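Local coordinates for protein levoglucosan dehydrogenase (Pseudarthrobacter phenanthrenivorans, PDB 6A3F) that oxidises levoglucosan to 3-dehydrolevoglucosan with NAD(+) as the hydride acceptor, working as a homotetramer of the Gfo/Idh/MocA family, at residues G205-A211 / V282-R286; Q183-A187 / T285-H289; A150-R154 / T212-M217. One frame throughout, in Å; residues are numbered along the deposited sequence.

Contacts 1 and 3 sit on successive turns of one helix, 206-221, their centres about 11 Å apart. Contact 1 lays the first turns of that helix on strand 279-285 of the large mixed sheet; contact 3 joins the following turns to the loop that leaves strand 147-149, an edge strand of the parallel Rossmann sheet. Contact 2, centred about 10 Å from contact 1, shares Thr285 and Arg286 with it and ties together the chain after strands 174-182 and 279-285. Along the sequence contacts 1 and 2 both end on 282-289, while contact 3 crosses both. Levoglucosan-binding residues occur in all three, consistent with all three bordering the substrate site.

Contact 1: G205-A211 / V282-R286; sequences GALGDIA and VEATR
Asp209 swings its carboxylate out from the helix with CG opposite the backbone N (chi1 -169°), while Arg286 keeps CG opposite its own carbonyl carbon (chi1 -67°) and runs extended out to NE. The two side chains cross at about a right angle, and Arg286 NH2 reaches Asp209 OD2 at 2.9 Å in a salt bridge. The oxygen lies in the guanidinium plane, yet the nitrogen meets it from above the carboxylate plane rather than within it. Water 1 closes a small ring: it donates to Asp209 OD2 at 2.6 Å and accepts from Arg286 NE. The same guanidinium spreads one face over the helix start, where Ala206 N stands above its centre and Gly205 CA is 3.6 Å from Arg286 NH1. Arg286 NH1 is held by Arg196 O, and Asp209 OD1 goes to Lys124 NZ, giving each carboxylate oxygen a cationic partner.

Beside this polar end the packing is close and small. Ala284 CB fits against Ala211 CB at 3.9 Å and against Ile210 CG1 at 4.0 Å, and Val282 CG1 extends the apolar strip beyond Ala211. Ile210 CD1 touches the backbone instead, 3.5 Å from Thr285 O. The axes of helix segment 206-211 and strand segment 282-285 pass 8.0 Å apart at 103°. Gly205 is the N-cap of the helix. This is a helix crossing a strand of the C-terminal alpha/beta domain, with levoglucosan-binding Asp209 set at the substrate site.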
ATOM      1  N   GLY B 205      23.617  -8.630 -19.597  1.00 22.94           N
ATOM      2  CA  GLY B 205      22.180  -8.919 -19.549  1.00 24.20           C
ATOM      3  C   GLY B 205      21.459  -7.920 -18.657  1.00 20.98           C
ATOM      4  O   GLY B 205      21.417  -6.746 -19.018  1.00 22.35           O
ATOM      5  N   ALA B 206      21.009  -8.365 -17.487  1.00 21.54           N
ATOM      6  CA  ALA B 206      20.346  -7.444 -16.507  1.00 21.20           C
ATOM      7  C   ALA B 206      21.273  -6.284 -16.139  1.00 21.98           C
ATOM      8  O   ALA B 206      20.838  -5.111 -16.093  1.00 22.75           O
ATOM      9  CB  ALA B 206      19.917  -8.212 -15.295  1.00 25.35           C
ATOM     10  N   LEU B 207      22.556  -6.570 -15.944  1.00 19.30           N
ATOM     11  CA  LEU B 207      23.507  -5.532 -15.597  1.00 21.02           C
ATOM     12  C   LEU B 207      23.395  -4.321 -16.541  1.00 24.15           C
ATOM     13  O   LEU B 207      23.113  -3.223 -16.086  1.00 22.03           O
ATOM     14  CB  LEU B 207      24.913  -6.134 -15.601  1.00 22.46           C
ATOM     15  CG  LEU B 207      26.023  -5.127 -15.362  1.00 22.80           C
ATOM     16  CD1 LEU B 207      25.852  -4.410 -14.029  1.00 22.39           C
ATOM     17  CD2 LEU B 207      27.384  -5.793 -15.452  1.00 24.82           C
ATOM     18  N   GLY B 208      23.689  -4.479 -17.856  1.00 23.64           N
ATOM     19  CA  GLY B 208      23.681  -3.355 -18.769  1.00 22.88           C
ATOM     20  C   GLY B 208      22.287  -2.799 -19.057  1.00 21.38           C
ATOM     21  O   GLY B 208      22.133  -1.615 -19.396  1.00 23.86           O
ATOM     22  N   ASP B 209      21.300  -3.684 -19.100  1.00 21.05           N
ATOM     23  CA  ASP B 209      19.969  -3.315 -19.531  1.00 22.10           C
ATOM     24  C   ASP B 209      19.188  -2.560 -18.428  1.00 23.70           C
ATOM     25  O   ASP B 209      18.511  -1.546 -18.728  1.00 23.09           O
ATOM     26  CB  ASP B 209      19.176  -4.556 -19.945  1.00 22.50           C
ATOM     27  CG  ASP B 209      17.881  -4.233 -20.655  1.00 24.22           C
ATOM     28  OD1 ASP B 209      17.804  -3.176 -21.286  1.00 23.74           O
ATOM     29  OD2 ASP B 209      16.949  -5.065 -20.596  1.00 21.70           O
ATOM     30  N   ILE B 210      19.268  -3.055 -17.196  1.00 22.20           N
ATOM     31  CA  ILE B 210      18.385  -2.489 -16.140  1.00 20.55           C
ATOM     32  C   ILE B 210      19.192  -2.050 -14.923  1.00 22.41           C
ATOM     33  O   ILE B 210      18.863  -1.027 -14.317  1.00 21.20           O
ATOM     34  CB  ILE B 210      17.209  -3.409 -15.791  1.00 19.30           C
ATOM     35  CG1 ILE B 210      17.633  -4.839 -15.472  1.00 18.35           C
ATOM     36  CG2 ILE B 210      16.159  -3.325 -16.898  1.00 19.00           C
ATOM     37  CD1 ILE B 210      16.508  -5.747 -14.966  1.00 17.52           C
ATOM     38  N   ALA B 211      20.269  -2.722 -14.559  1.00 21.42           N
ATOM     39  CA  ALA B 211      21.005  -2.176 -13.410  1.00 21.04           C
ATOM     40  C   ALA B 211      21.589  -0.797 -13.704  1.00 20.98           C
ATOM     41  O   ALA B 211      21.732   0.006 -12.778  1.00 19.80           O
ATOM     42  CB  ALA B 211      22.067  -3.148 -12.972  1.00 20.76           C
ATOM     43  N   VAL B 282      22.953  -2.615  -5.032  1.00 20.79           N
ATOM     44  CA  VAL B 282      22.088  -2.601  -6.211  1.00 20.68           C
ATOM     45  C   VAL B 282      21.792  -4.057  -6.608  1.00 21.85           C
ATOM     46  O   VAL B 282      22.698  -4.926  -6.604  1.00 22.74           O
ATOM     47  CB  VAL B 282      22.709  -1.807  -7.380  1.00 22.11           C
ATOM     48  CG1 VAL B 282      22.011  -2.136  -8.704  1.00 23.14           C
ATOM     49  CG2 VAL B 282      22.704  -0.314  -7.123  1.00 21.06           C
ATOM     50  N   GLU B 283      20.523  -4.359  -6.880  1.00 19.17           N
ATOM     51  CA  GLU B 283      20.137  -5.690  -7.320  1.00 20.59           C
ATOM     52  C   GLU B 283      19.222  -5.505  -8.513  1.00 21.46           C
ATOM     53  O   GLU B 283      18.249  -4.688  -8.434  1.00 18.91           O
ATOM     54  CB  GLU B 283      19.424  -6.478  -6.216  1.00 21.32           C
ATOM     55  CG  GLU B 283      18.967  -7.862  -6.589  1.00 21.93           C
ATOM     56  CD  GLU B 283      18.447  -8.653  -5.396  1.00 23.63           C
ATOM     57  OE1 GLU B 283      18.967  -8.445  -4.222  1.00 26.04           O
ATOM     58  OE2 GLU B 283      17.514  -9.457  -5.631  1.00 24.40           O
ATOM     59  N   ALA B 284      19.458  -6.283  -9.554  1.00 19.93           N
ATOM     60  CA  ALA B 284      18.551  -6.257 -10.728  1.00 18.43           C
ATOM     61  C   ALA B 284      18.351  -7.692 -11.225  1.00 20.28           C
ATOM     62  O   ALA B 284      19.269  -8.517 -11.121  1.00 19.93           O
ATOM     63  CB  ALA B 284      19.060  -5.307 -11.792  1.00 18.61           C
ATOM     64  N   THR B 285      17.151  -7.993 -11.737  1.00 19.65           N
ATOM     65  CA  THR B 285      16.849  -9.310 -12.253  1.00 20.75           C
ATOM     66  C   THR B 285      15.758  -9.212 -13.328  1.00 22.88           C
ATOM     67  O   THR B 285      14.899  -8.315 -13.317  1.00 19.59           O
ATOM     68  CB  THR B 285      16.445 -10.263 -11.116  1.00 21.58           C
ATOM     69  OG1 THR B 285      16.447 -11.594 -11.631  1.00 22.29           O
ATOM     70  CG2 THR B 285      15.085  -9.935 -10.523  1.00 23.90           C
ATOM     71  N   ARG B 286      15.799 -10.204 -14.224  1.00 20.93           N
ATOM     72  CA  ARG B 286      14.762 -10.483 -15.182  1.00 21.80           C
ATOM     73  C   ARG B 286      13.884 -11.655 -14.721  1.00 19.07           C
ATOM     74  O   ARG B 286      12.962 -12.054 -15.464  1.00 21.38           O
ATOM     75  CB  ARG B 286      15.430 -10.808 -16.521  1.00 20.80           C
ATOM     76  CG  ARG B 286      16.138  -9.644 -17.163  1.00 22.79           C
ATOM     77  CD  ARG B 286      16.832  -9.995 -18.490  1.00 22.08           C
ATOM     78  NE  ARG B 286      17.266  -8.791 -19.152  1.00 21.89           N
ATOM     79  CZ  ARG B 286      18.136  -8.738 -20.158  1.00 22.09           C
ATOM     80  NH1 ARG B 286      18.832  -9.813 -20.512  1.00 20.74           N
ATOM     81  NH2 ARG B 286      18.301  -7.608 -20.820  1.00 20.08           N
TER
HETATM   82  O   HOH W   1      15.796  -6.381 -18.625  1.00 20.71           O

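Contact 2: Q183-A187 / T285-H289; sequences QDWSA and TRNAH
Parallel pairing breaks off here with an irregular step, in the chain at and just past the ends of two neighbouring strands. Gln183 N donates to Thr285 O at 2.9 Å, as a regular ladder would have it, but Gln183 O takes the N-H of Ala288, also at 2.9 Å and straighter (162°). Asn287 N, the regular donor, lies 3.2 Å from Gln183 O at a poor angle and turns instead to Thr285 OG1 in an ST turn. Asp184 then opens a type I turn ending at Ala187, and its CA-H points at Arg286 O.

Trp185 CG lies between its backbone N and carbonyl carbon (chi1 60°), which puts the indole alongside Arg286: Trp185 CZ2 is over one guanidinium face, 3.8 Å from Arg286 NE, with the planes 68° apart. Ser186 OG rests 3.2 Å from Arg286 CB. The water held by Arg286 also donates to levoglucosan-binding Gln183 OE1. At the other end Ala187 CB sits over the His289 imidazole, a CH-pi contact 4.0 Å from the ring centroid.

Outside the segments, His289 NE2 bonds Thr302 O of the second subunit, Asp184 OD2 takes Gly290 N, and Thr285 OG1 pairs with Glu267. The contact thus finishes the pairing of strands 174-182 and 279-285, ahead of helix 199-202 and strand 294-301, with Ile348 of the third subunit packing on Trp185.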
ATOM      1  N   GLN B 183      12.230  -7.358 -12.671  1.00 19.27           N
ATOM      2  CA  GLN B 183      11.379  -7.586 -13.822  1.00 19.62           C
ATOM      3  C   GLN B 183      11.141  -9.083 -13.963  1.00 20.35           C
ATOM      4  O   GLN B 183      11.854  -9.893 -13.321  1.00 19.48           O
ATOM      5  CB  GLN B 183      12.026  -7.107 -15.119  1.00 21.23           C
ATOM      6  CG  GLN B 183      12.238  -5.606 -15.220  1.00 19.99           C
ATOM      7  CD  GLN B 183      12.593  -5.154 -16.616  1.00 22.62           C
ATOM      8  OE1 GLN B 183      13.597  -5.619 -17.195  1.00 21.57           O
ATOM      9  NE2 GLN B 183      11.835  -4.171 -17.152  1.00 20.82           N
ATOM     10  N   ASP B 184      10.158  -9.417 -14.805  1.00 18.35           N
ATOM     11  CA  ASP B 184       9.799 -10.837 -15.071  1.00 16.96           C
ATOM     12  C   ASP B 184       9.510 -11.086 -16.534  1.00 17.28           C
ATOM     13  O   ASP B 184       9.014 -12.196 -16.849  1.00 20.13           O
ATOM     14  CB  ASP B 184       8.690 -11.320 -14.187  1.00 18.87           C
ATOM     15  CG  ASP B 184       7.372 -10.709 -14.511  1.00 18.43           C
ATOM     16  OD1 ASP B 184       7.305  -9.934 -15.485  1.00 19.42           O
ATOM     17  OD2 ASP B 184       6.467 -10.977 -13.726  1.00 19.55           O
ATOM     18  N   TRP B 185       9.830 -10.140 -17.429  1.00 17.25           N
ATOM     19  CA  TRP B 185       9.334 -10.310 -18.813  1.00 21.33           C
ATOM     20  C   TRP B 185      10.006 -11.539 -19.460  1.00 23.26           C
ATOM     21  O   TRP B 185       9.429 -12.104 -20.365  1.00 24.76           O
ATOM     22  CB  TRP B 185       9.548  -9.072 -19.683  1.00 22.83           C
ATOM     23  CG  TRP B 185      10.979  -8.657 -19.825  1.00 24.29           C
ATOM     24  CD1 TRP B 185      11.667  -7.776 -19.033  1.00 22.56           C
ATOM     25  CD2 TRP B 185      11.882  -9.049 -20.867  1.00 24.81           C
ATOM     26  NE1 TRP B 185      12.951  -7.663 -19.466  1.00 24.72           N
ATOM     27  CE2 TRP B 185      13.122  -8.441 -20.572  1.00 25.16           C
ATOM     28  CE3 TRP B 185      11.803  -9.942 -21.946  1.00 26.92           C
ATOM     29  CZ2 TRP B 185      14.236  -8.609 -21.382  1.00 25.73           C
ATOM     30  CZ3 TRP B 185      12.908 -10.115 -22.749  1.00 28.22           C
ATOM     31  CH2 TRP B 185      14.109  -9.447 -22.471  1.00 26.73           C
ATOM     32  N   SER B 186      11.208 -11.894 -19.046  1.00 20.54           N
ATOM     33  CA  SER B 186      11.888 -13.089 -19.673  1.00 24.08           C
ATOM     34  C   SER B 186      11.887 -14.293 -18.724  1.00 24.15           C
ATOM     35  O   SER B 186      12.668 -15.253 -18.872  1.00 26.91           O
ATOM     36  CB  SER B 186      13.280 -12.729 -20.131  1.00 24.83           C
ATOM     37  OG  SER B 186      14.090 -12.317 -19.041  1.00 21.09           O
ATOM     38  N   ALA B 187      11.024 -14.306 -17.720  1.00 23.88           N
ATOM     39  CA  ALA B 187      11.127 -15.336 -16.685  1.00 24.98           C
ATOM     40  C   ALA B 187      10.602 -16.694 -17.184  1.00 25.13           C
ATOM     41  O   ALA B 187      10.767 -17.684 -16.505  1.00 26.70           O
ATOM     42  CB  ALA B 187      10.366 -14.923 -15.457  1.00 27.16           C
ATOM     43  N   THR B 285      17.151  -7.993 -11.737  1.00 19.65           N
ATOM     44  CA  THR B 285      16.849  -9.310 -12.253  1.00 20.75           C
ATOM     45  C   THR B 285      15.758  -9.212 -13.328  1.00 22.88           C
ATOM     46  O   THR B 285      14.899  -8.315 -13.317  1.00 19.59           O
ATOM     47  CB  THR B 285      16.445 -10.263 -11.116  1.00 21.58           C
ATOM     48  OG1 THR B 285      16.447 -11.594 -11.631  1.00 22.29           O
ATOM     49  CG2 THR B 285      15.085  -9.935 -10.523  1.00 23.90           C
ATOM     50  N   ARG B 286      15.799 -10.204 -14.224  1.00 20.93           N
ATOM     51  CA  ARG B 286      14.762 -10.483 -15.182  1.00 21.80           C
ATOM     52  C   ARG B 286      13.884 -11.655 -14.721  1.00 19.07           C
ATOM     53  O   ARG B 286      12.962 -12.054 -15.464  1.00 21.38           O
ATOM     54  CB  ARG B 286      15.430 -10.808 -16.521  1.00 20.80           C
ATOM     55  CG  ARG B 286      16.138  -9.644 -17.163  1.00 22.79           C
ATOM     56  CD  ARG B 286      16.832  -9.995 -18.490  1.00 22.08           C
ATOM     57  NE  ARG B 286      17.266  -8.791 -19.152  1.00 21.89           N
ATOM     58  CZ  ARG B 286      18.136  -8.738 -20.158  1.00 22.09           C
ATOM     59  NH1 ARG B 286      18.832  -9.813 -20.512  1.00 20.74           N
ATOM     60  NH2 ARG B 286      18.301  -7.608 -20.820  1.00 20.08           N
ATOM     61  N   ASN B 287      14.083 -12.185 -13.511  1.00 19.02           N
ATOM     62  CA  ASN B 287      13.492 -13.457 -13.092  1.00 20.44           C
ATOM     63  C   ASN B 287      12.785 -13.316 -11.744  1.00 20.67           C
ATOM     64  O   ASN B 287      13.001 -14.118 -10.847  1.00 18.33           O
ATOM     65  CB  ASN B 287      14.544 -14.578 -13.038  1.00 19.29           C
ATOM     66  CG  ASN B 287      15.132 -14.845 -14.397  1.00 19.68           C
ATOM     67  OD1 ASN B 287      15.892 -14.021 -14.913  1.00 21.52           O
ATOM     68  ND2 ASN B 287      14.697 -15.934 -15.035  1.00 19.67           N
ATOM     69  N   ALA B 288      11.984 -12.239 -11.579  1.00 18.94           N
ATOM     70  CA  ALA B 288      11.228 -12.011 -10.379  1.00 17.98           C
ATOM     71  C   ALA B 288       9.723 -11.955 -10.695  1.00 17.68           C
ATOM     72  O   ALA B 288       9.199 -10.903 -10.980  1.00 19.59           O
ATOM     73  CB  ALA B 288      11.709 -10.731  -9.753  1.00 17.24           C
ATOM     74  N   HIS B 289       9.066 -13.106 -10.695  1.00 19.15           N
ATOM     75  CA  HIS B 289       7.648 -13.199 -11.023  1.00 17.20           C
ATOM     76  C   HIS B 289       6.887 -12.187 -10.154  1.00 19.18           C
ATOM     77  O   HIS B 289       7.094 -12.135  -8.946  1.00 18.59           O
ATOM     78  CB  HIS B 289       7.149 -14.622 -10.766  1.00 19.12           C
ATOM     79  CG  HIS B 289       7.544 -15.573 -11.846  1.00 21.64           C
ATOM     80  ND1 HIS B 289       7.056 -15.452 -13.144  1.00 19.70           N
ATOM     81  CD2 HIS B 289       8.325 -16.689 -11.811  1.00 24.12           C
ATOM     82  CE1 HIS B 289       7.556 -16.454 -13.878  1.00 22.07           C
ATOM     83  NE2 HIS B 289       8.328 -17.246 -13.073  1.00 21.35           N
TER
HETATM   84  O   HOH W   1      15.796  -6.381 -18.625  1.00 20.71           O
HETATM   85  O   HOH W   2       4.944 -13.875 -13.874  1.00 27.97           O
HETATM   86  O   HOH W   3      15.706 -14.183 -17.723  1.00 21.80           O
HETATM   87  O   HOH W   4      12.821 -17.748 -13.849  1.00 28.91           O

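Contact 3: A150-R154 / T212-M217; sequences AFNYR and THVIDM
The charged pair comes first: Arg154 grips Asp216 side-on, Arg154 NE to Asp216 OD2 at 2.9 Å and Arg154 NH2 to Asp216 OD1 at 2.8 Å. The NE bond is nearly straight (175°) and uses the syn lone pair of OD2, while NH2 meets OD1 on the syn side but somewhat out of plane. With guanidinium and carboxylate only 22° from coplanar, both oxygens are engaged. Arg154 gets there by bending at chi2 and chi3, which folds its chain back beside the carboxylate, and its NH1 continues to Ser377.

Aromatic contacts make up the second group. Tyr153 directs an edge at the face of His213, the centroids 4.9 Å apart and the planes at 81°, with Tyr153 CD2 lying 3.6 Å from His213 ND1. His213 ND1 in turn lies near the plane of the Phe151 ring, at its edge by CD1, so the ND1 side of the imidazole touches both rings. One face of Phe151 is taken by Asp216 CB in a CH-pi contact, and Phe151 CE1 reaches Thr212 O at 3.5 Å.

The Met217 methyl adds an apolar contact at the end of its extended chain, CE packing 3.6 Å from Tyr153 CB, and Thr212 CB lies 3.7 Å from Phe151 CE1. Beyond the two segments, Tyr153 OH bonds Asn293, Asn152 ND2 bonds Thr358 OG1, and Lys124 touches both Phe151 and His213.

Tyr153 and His213 bind levoglucosan, and Ala150 and Asn152 bind NADH. The chemistry thus implies a division of labour: a buried, two-bond ion pair fastens the loop to the helix, while the aromatic cluster probably restrains the rotation of the His213 ring, so a loop with NADH- and levoglucosan-binding residues is tied to a helix carrying levoglucosan-binding His213.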
ATOM      1  N   ALA B 150      20.399   8.166 -22.368  1.00 22.44           N
ATOM      2  CA  ALA B 150      18.927   8.158 -22.080  1.00 22.10           C
ATOM      3  C   ALA B 150      18.620   7.411 -20.776  1.00 21.42           C
ATOM      4  O   ALA B 150      17.871   6.397 -20.833  1.00 21.30           O
ATOM      5  CB  ALA B 150      18.186   7.508 -23.230  1.00 24.47           C
ATOM      6  N   PHE B 151      19.206   7.848 -19.659  1.00 20.29           N
ATOM      7  CA  PHE B 151      18.771   7.365 -18.328  1.00 21.66           C
ATOM      8  C   PHE B 151      17.523   8.200 -17.926  1.00 21.82           C
ATOM      9  O   PHE B 151      17.528   9.071 -17.028  1.00 23.51           O
ATOM     10  CB  PHE B 151      19.918   7.423 -17.312  1.00 21.67           C
ATOM     11  CG  PHE B 151      21.025   6.430 -17.540  1.00 21.64           C
ATOM     12  CD1 PHE B 151      20.749   5.075 -17.665  1.00 23.30           C
ATOM     13  CD2 PHE B 151      22.341   6.860 -17.681  1.00 23.28           C
ATOM     14  CE1 PHE B 151      21.765   4.157 -17.873  1.00 22.62           C
ATOM     15  CE2 PHE B 151      23.358   5.941 -17.901  1.00 23.74           C
ATOM     16  CZ  PHE B 151      23.061   4.599 -18.022  1.00 25.51           C
ATOM     17  N   ASN B 152      16.446   7.953 -18.644  1.00 19.99           N
ATOM     18  CA  ASN B 152      15.266   8.794 -18.627  1.00 21.03           C
ATOM     19  C   ASN B 152      14.568   8.731 -17.251  1.00 21.65           C
ATOM     20  O   ASN B 152      13.860   9.698 -16.875  1.00 21.79           O
ATOM     21  CB  ASN B 152      14.317   8.415 -19.750  1.00 21.07           C
ATOM     22  CG  ASN B 152      13.806   7.010 -19.585  1.00 22.34           C
ATOM     23  OD1 ASN B 152      14.605   6.086 -19.716  1.00 23.85           O
ATOM     24  ND2 ASN B 152      12.532   6.863 -19.195  1.00 21.91           N
ATOM     25  N   TYR B 153      14.742   7.628 -16.508  1.00 20.06           N
ATOM     26  CA  TYR B 153      14.003   7.437 -15.292  1.00 21.12           C
ATOM     27  C   TYR B 153      14.465   8.407 -14.213  1.00 20.12           C
ATOM     28  O   TYR B 153      13.685   8.692 -13.298  1.00 20.25           O
ATOM     29  CB  TYR B 153      14.086   6.008 -14.772  1.00 21.02           C
ATOM     30  CG  TYR B 153      13.364   4.996 -15.613  1.00 20.41           C
ATOM     31  CD1 TYR B 153      11.986   5.031 -15.758  1.00 20.38           C
ATOM     32  CD2 TYR B 153      14.085   4.032 -16.320  1.00 21.55           C
ATOM     33  CE1 TYR B 153      11.332   4.089 -16.525  1.00 20.35           C
ATOM     34  CE2 TYR B 153      13.438   3.097 -17.110  1.00 21.29           C
ATOM     35  CZ  TYR B 153      12.052   3.103 -17.177  1.00 22.09           C
ATOM     36  OH  TYR B 153      11.374   2.175 -17.928  1.00 20.23           O
ATOM     37  N   ARG B 154      15.657   8.989 -14.324  1.00 22.94           N
ATOM     38  CA  ARG B 154      16.033   9.978 -13.307  1.00 22.73           C
ATOM     39  C   ARG B 154      15.226  11.281 -13.463  1.00 20.44           C
ATOM     40  O   ARG B 154      15.273  12.102 -12.532  1.00 22.11           O
ATOM     41  CB  ARG B 154      17.543  10.220 -13.313  1.00 22.68           C
ATOM     42  CG  ARG B 154      18.029  11.102 -14.450  1.00 23.45           C
ATOM     43  CD  ARG B 154      19.171  12.060 -14.117  1.00 22.61           C
ATOM     44  NE  ARG B 154      20.473  11.399 -13.958  1.00 21.86           N
ATOM     45  CZ  ARG B 154      21.641  12.046 -13.867  1.00 21.96           C
ATOM     46  NH1 ARG B 154      21.666  13.365 -13.926  1.00 26.16           N
ATOM     47  NH2 ARG B 154      22.769  11.384 -13.675  1.00 23.32           N
ATOM     48  N   THR B 212      21.965  -0.501 -14.960  1.00 19.65           N
ATOM     49  CA  THR B 212      22.541   0.807 -15.288  1.00 21.10           C
ATOM     50  C   THR B 212      21.561   1.936 -14.932  1.00 21.15           C
ATOM     51  O   THR B 212      22.007   3.018 -14.551  1.00 19.97           O
ATOM     52  CB  THR B 212      22.972   0.868 -16.755  1.00 21.15           C
ATOM     53  OG1 THR B 212      21.822   0.498 -17.509  1.00 21.22           O
ATOM     54  CG2 THR B 212      24.130  -0.071 -17.087  1.00 21.32           C
ATOM     55  N   HIS B 213      20.248   1.705 -15.081  1.00 20.20           N
ATOM     56  CA  HIS B 213      19.253   2.734 -14.683  1.00 21.44           C
ATOM     57  C   HIS B 213      19.382   3.049 -13.183  1.00 19.81           C
ATOM     58  O   HIS B 213      19.334   4.223 -12.733  1.00 20.61           O
ATOM     59  CB  HIS B 213      17.832   2.270 -15.035  1.00 20.23           C
ATOM     60  CG  HIS B 213      17.489   2.308 -16.479  1.00 17.62           C
ATOM     61  ND1 HIS B 213      17.525   3.453 -17.182  1.00 18.78           N
ATOM     62  CD2 HIS B 213      17.026   1.337 -17.325  1.00 17.08           C
ATOM     63  CE1 HIS B 213      17.138   3.198 -18.432  1.00 19.27           C
ATOM     64  NE2 HIS B 213      16.825   1.903 -18.548  1.00 18.58           N
ATOM     65  N   VAL B 214      19.549   2.000 -12.391  1.00 20.86           N
ATOM     66  CA  VAL B 214      19.670   2.128 -10.940  1.00 20.78           C
ATOM     67  C   VAL B 214      21.013   2.759 -10.580  1.00 21.46           C
ATOM     68  O   VAL B 214      21.079   3.582  -9.659  1.00 20.29           O
ATOM     69  CB  VAL B 214      19.469   0.790 -10.211  1.00 23.94           C
ATOM     70  CG1 VAL B 214      19.572   0.942  -8.687  1.00 25.36           C
ATOM     71  CG2 VAL B 214      18.117   0.210 -10.597  1.00 26.01           C
ATOM     72  N   ILE B 215      22.081   2.347 -11.261  1.00 20.57           N
ATOM     73  CA  ILE B 215      23.415   2.928 -11.022  1.00 21.20           C
ATOM     74  C   ILE B 215      23.405   4.427 -11.315  1.00 21.66           C
ATOM     75  O   ILE B 215      23.935   5.205 -10.501  1.00 22.25           O
ATOM     76  CB  ILE B 215      24.491   2.168 -11.843  1.00 20.85           C
ATOM     77  CG1 ILE B 215      24.626   0.743 -11.303  1.00 21.85           C
ATOM     78  CG2 ILE B 215      25.812   2.889 -11.853  1.00 23.02           C
ATOM     79  CD1 ILE B 215      25.364  -0.164 -12.238  1.00 23.46           C
ATOM     80  N   ASP B 216      22.718   4.849 -12.388  1.00 21.95           N
ATOM     81  CA  ASP B 216      22.593   6.265 -12.710  1.00 20.82           C
ATOM     82  C   ASP B 216      21.902   6.999 -11.565  1.00 21.22           C
ATOM     83  O   ASP B 216      22.375   8.093 -11.108  1.00 20.01           O
ATOM     84  CB  ASP B 216      21.865   6.547 -14.038  1.00 22.58           C
ATOM     85  CG  ASP B 216      21.652   8.038 -14.256  1.00 22.62           C
ATOM     86  OD1 ASP B 216      22.637   8.766 -14.576  1.00 22.63           O
ATOM     87  OD2 ASP B 216      20.516   8.528 -14.002  1.00 22.89           O
ATOM     88  N   MET B 217      20.835   6.393 -11.038  1.00 20.27           N
ATOM     89  CA  MET B 217      20.159   6.991  -9.865  1.00 22.26           C
ATOM     90  C   MET B 217      21.085   7.087  -8.652  1.00 21.73           C
ATOM     91  O   MET B 217      21.000   8.064  -7.953  1.00 20.85           O
ATOM     92  CB  MET B 217      18.899   6.218  -9.461  1.00 21.44           C
ATOM     93  CG  MET B 217      17.792   6.451 -10.398  1.00 22.71           C
ATOM     94  SD  MET B 217      16.208   5.664  -9.878  1.00 24.12           S
ATOM     95  CE  MET B 217      15.337   5.872 -11.429  1.00 23.91           C
TER